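PDB 1NTH: monomethylamine methyltransferase MtmB1, which catalyses transfer of the methyl group from monomethylamine to the corrinoid cofactor of its partner protein MtmC, a step of methanogenesis from methylamine. Local coordinates for residues Y335-P340 with S369-V374. Residues are numbered along the deposited sequence; the frame is centred on the assembly and turned at random. Where two conformers were deposited one is given.
Sequences YPCAGP and SAKGVV
K371 sets CG beside its backbone N (chi1 -58°) and runs extended from there, which carries its chain along P336 and C337. K371 CG lies 3.5 Å from P336 O, and K371 CE lies 3.9 Å from C337 SG. C337 turns SG to the side of its own N, and its CB also meets K371 CE. In the conformer given, Y335 CD2 lies 3.3 Å from K371 O, at the ring edge; a second conformer was deposited, so this contact is less certain.

Two backbone hydrogen bonds join the segments. K371 N donates to P336 O at 2.9 Å; the N-H is bent at 137°, though the donor lies nearly in line with the C=O. A370 N donates to A338 O at 3.0 Å, from above the carbonyl plane. Consecutive amides of 369-374 thus hold alternate carbonyls of 335-340.

At the other end, S369 CB packs 3.8 Å from P340 CG. S369 OG is hydrogen-bonded to E382 of helix 380-393. Positive phi at A370, K371 and G372 coils the chain back, so that G372 N is hydrogen-bonded to S369 O.

The segments follow neighbouring parallel strands of the TIM barrel, 330-333 and 363-366, so the contact ties two adjacent strand-to-helix loops. E348 of helix 343-359 accepts from C337 N and A338 N. K371 NZ makes a weak hydrogen bond to W303 O. With an alanine in its place, the chain beside C337 would be gone; this would probably open a gap there and leave W303 O without this weak donor. Both cross-links are main-chain bonds, so the pairing of the loops rests largely on the backbone, in a mostly buried setting.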
ATOM      1  N   TYR A 335      36.546 -11.948  -3.948  1.00 18.10           N
ATOM      2  CA  TYR A 335      37.581 -10.989  -4.353  1.00 20.46           C
ATOM      3  C   TYR A 335      38.724 -11.672  -5.102  1.00 20.72           C
ATOM      4  O   TYR A 335      39.749 -11.997  -4.504  1.00 20.73           O
ATOM      5  CB  TYR A 335      38.158 -10.253  -3.147  0.85 21.61           C
ATOM      6  CG  TYR A 335      37.307  -9.118  -2.640  0.85 24.13           C
ATOM      7  CD1 TYR A 335      36.356  -9.320  -1.641  0.85 27.06           C
ATOM      8  CD2 TYR A 335      37.478  -7.827  -3.137  0.85 26.36           C
ATOM      9  CE1 TYR A 335      35.602  -8.260  -1.143  0.85 28.67           C
ATOM     10  CE2 TYR A 335      36.730  -6.762  -2.649  0.85 27.18           C
ATOM     11  CZ  TYR A 335      35.799  -6.984  -1.652  0.85 28.83           C
ATOM     12  OH  TYR A 335      35.095  -5.918  -1.142  0.85 30.57           O
ATOM     13  N   PRO A 336      38.564 -11.905  -6.412  1.00 20.99           N
ATOM     14  CA  PRO A 336      39.637 -12.549  -7.179  1.00 21.24           C
ATOM     15  C   PRO A 336      40.748 -11.537  -7.463  1.00 22.15           C
ATOM     16  O   PRO A 336      40.512 -10.326  -7.442  1.00 22.49           O
ATOM     17  CB  PRO A 336      38.943 -12.972  -8.474  1.00 20.98           C
ATOM     18  CG  PRO A 336      37.481 -13.027  -8.106  1.00 22.34           C
ATOM     19  CD  PRO A 336      37.323 -11.841  -7.201  1.00 20.01           C
ATOM     20  N   CYS A 337      41.954 -12.031  -7.732  1.00 23.14           N
ATOM     21  CA  CYS A 337      43.085 -11.159  -8.046  1.00 24.52           C
ATOM     22  C   CYS A 337      42.979 -10.652  -9.480  1.00 23.84           C
ATOM     23  O   CYS A 337      43.189  -9.468  -9.753  1.00 25.41           O
ATOM     24  CB  CYS A 337      44.411 -11.915  -7.906  1.00 24.87           C
ATOM     25  SG  CYS A 337      44.895 -12.340  -6.230  1.00 29.46           S
ATOM     26  N   ALA A 338      42.655 -11.563 -10.391  1.00 22.89           N
ATOM     27  CA  ALA A 338      42.549 -11.244 -11.808  1.00 23.07           C
ATOM     28  C   ALA A 338      41.290 -10.460 -12.169  1.00 23.83           C
ATOM     29  O   ALA A 338      40.279 -10.519 -11.464  1.00 23.05           O
ATOM     30  CB  ALA A 338      42.618 -12.527 -12.627  1.00 23.53           C
ATOM     31  N   GLY A 339      41.366  -9.734 -13.281  1.00 22.28           N
ATOM     32  CA  GLY A 339      40.243  -8.937 -13.739  1.00 21.66           C
ATOM     33  C   GLY A 339      39.340  -9.685 -14.701  1.00 21.60           C
ATOM     34  O   GLY A 339      39.648 -10.809 -15.100  1.00 22.01           O
ATOM     35  N   PRO A 340      38.213  -9.076 -15.101  1.00 21.31           N
ATOM     36  CA  PRO A 340      37.261  -9.697 -16.023  1.00 21.19           C
ATOM     37  C   PRO A 340      37.862 -10.099 -17.364  1.00 22.36           C
ATOM     38  O   PRO A 340      38.855  -9.526 -17.816  1.00 23.19           O
ATOM     39  CB  PRO A 340      36.185  -8.624 -16.190  1.00 21.39           C
ATOM     40  CG  PRO A 340      36.242  -7.883 -14.902  1.00 20.83           C
ATOM     41  CD  PRO A 340      37.726  -7.755 -14.673  1.00 21.43           C
ATOM     42  N   SER A 369      35.757  -8.647  -9.107  1.00 18.76           N
ATOM     43  CA  SER A 369      36.952  -8.924  -9.892  1.00 20.07           C
ATOM     44  C   SER A 369      37.987  -7.813  -9.754  1.00 20.15           C
ATOM     45  O   SER A 369      37.656  -6.685  -9.386  1.00 18.96           O
ATOM     46  CB  SER A 369      36.564  -9.111 -11.357  1.00 20.96           C
ATOM     47  OG  SER A 369      35.557 -10.104 -11.463  1.00 23.41           O
ATOM     48  N   ALA A 370      39.242  -8.141 -10.054  1.00 20.78           N
ATOM     49  CA  ALA A 370      40.335  -7.180  -9.946  1.00 20.87           C
ATOM     50  C   ALA A 370      40.397  -6.632  -8.524  1.00 20.97           C
ATOM     51  O   ALA A 370      40.707  -5.457  -8.309  1.00 21.30           O
ATOM     52  CB  ALA A 370      40.141  -6.043 -10.945  1.00 21.98           C
ATOM     53  N   LYS A 371      40.096  -7.501  -7.561  1.00 20.95           N
ATOM     54  CA  LYS A 371      40.109  -7.156  -6.142  1.00 21.79           C
ATOM     55  C   LYS A 371      39.120  -6.051  -5.775  1.00 21.12           C
ATOM     56  O   LYS A 371      39.219  -5.450  -4.705  1.00 20.45           O
ATOM     57  CB  LYS A 371      41.524  -6.761  -5.707  1.00 24.10           C
ATOM     58  CG  LYS A 371      42.551  -7.853  -5.968  1.00 26.53           C
ATOM     59  CD  LYS A 371      43.944  -7.461  -5.498  1.00 28.30           C
ATOM     60  CE  LYS A 371      44.965  -8.498  -5.939  1.00 29.29           C
ATOM     61  NZ  LYS A 371      46.348  -8.135  -5.513  1.00 32.31           N
ATOM     62  N   GLY A 372      38.178  -5.788  -6.675  1.00 21.07           N
ATOM     63  CA  GLY A 372      37.158  -4.781  -6.435  1.00 21.34           C
ATOM     64  C   GLY A 372      37.615  -3.344  -6.276  1.00 22.68           C
ATOM     65  O   GLY A 372      36.892  -2.528  -5.707  1.00 23.12           O
ATOM     66  N   VAL A 373      38.796  -3.016  -6.790  1.00 23.09           N
ATOM     67  CA  VAL A 373      39.310  -1.658  -6.666  1.00 24.90           C
ATOM     68  C   VAL A 373      39.533  -0.948  -7.995  1.00 24.68           C
ATOM     69  O   VAL A 373      40.025   0.182  -8.020  1.00 26.11           O
ATOM     70  CB  VAL A 373      40.639  -1.641  -5.884  1.00 25.22           C
ATOM     71  CG1 VAL A 373      40.425  -2.218  -4.493  1.00 28.12           C
ATOM     72  CG2 VAL A 373      41.699  -2.430  -6.639  1.00 26.83           C
ATOM     73  N   VAL A 374      39.177  -1.597  -9.099  1.00 23.22           N
ATOM     74  CA  VAL A 374      39.360  -0.984 -10.408  1.00 22.60           C
ATOM     75  C   VAL A 374      38.008  -0.664 -11.032  1.00 22.79           C
ATOM     76  O   VAL A 374      37.176  -1.548 -11.240  1.00 21.66           O
ATOM     77  CB  VAL A 374      40.156  -1.906 -11.356  1.00 22.72           C
ATOM     78  CG1 VAL A 374      40.418  -1.190 -12.675  1.00 22.07           C
ATOM     79  CG2 VAL A 374      41.472  -2.313 -10.699  1.00 23.12           C
TER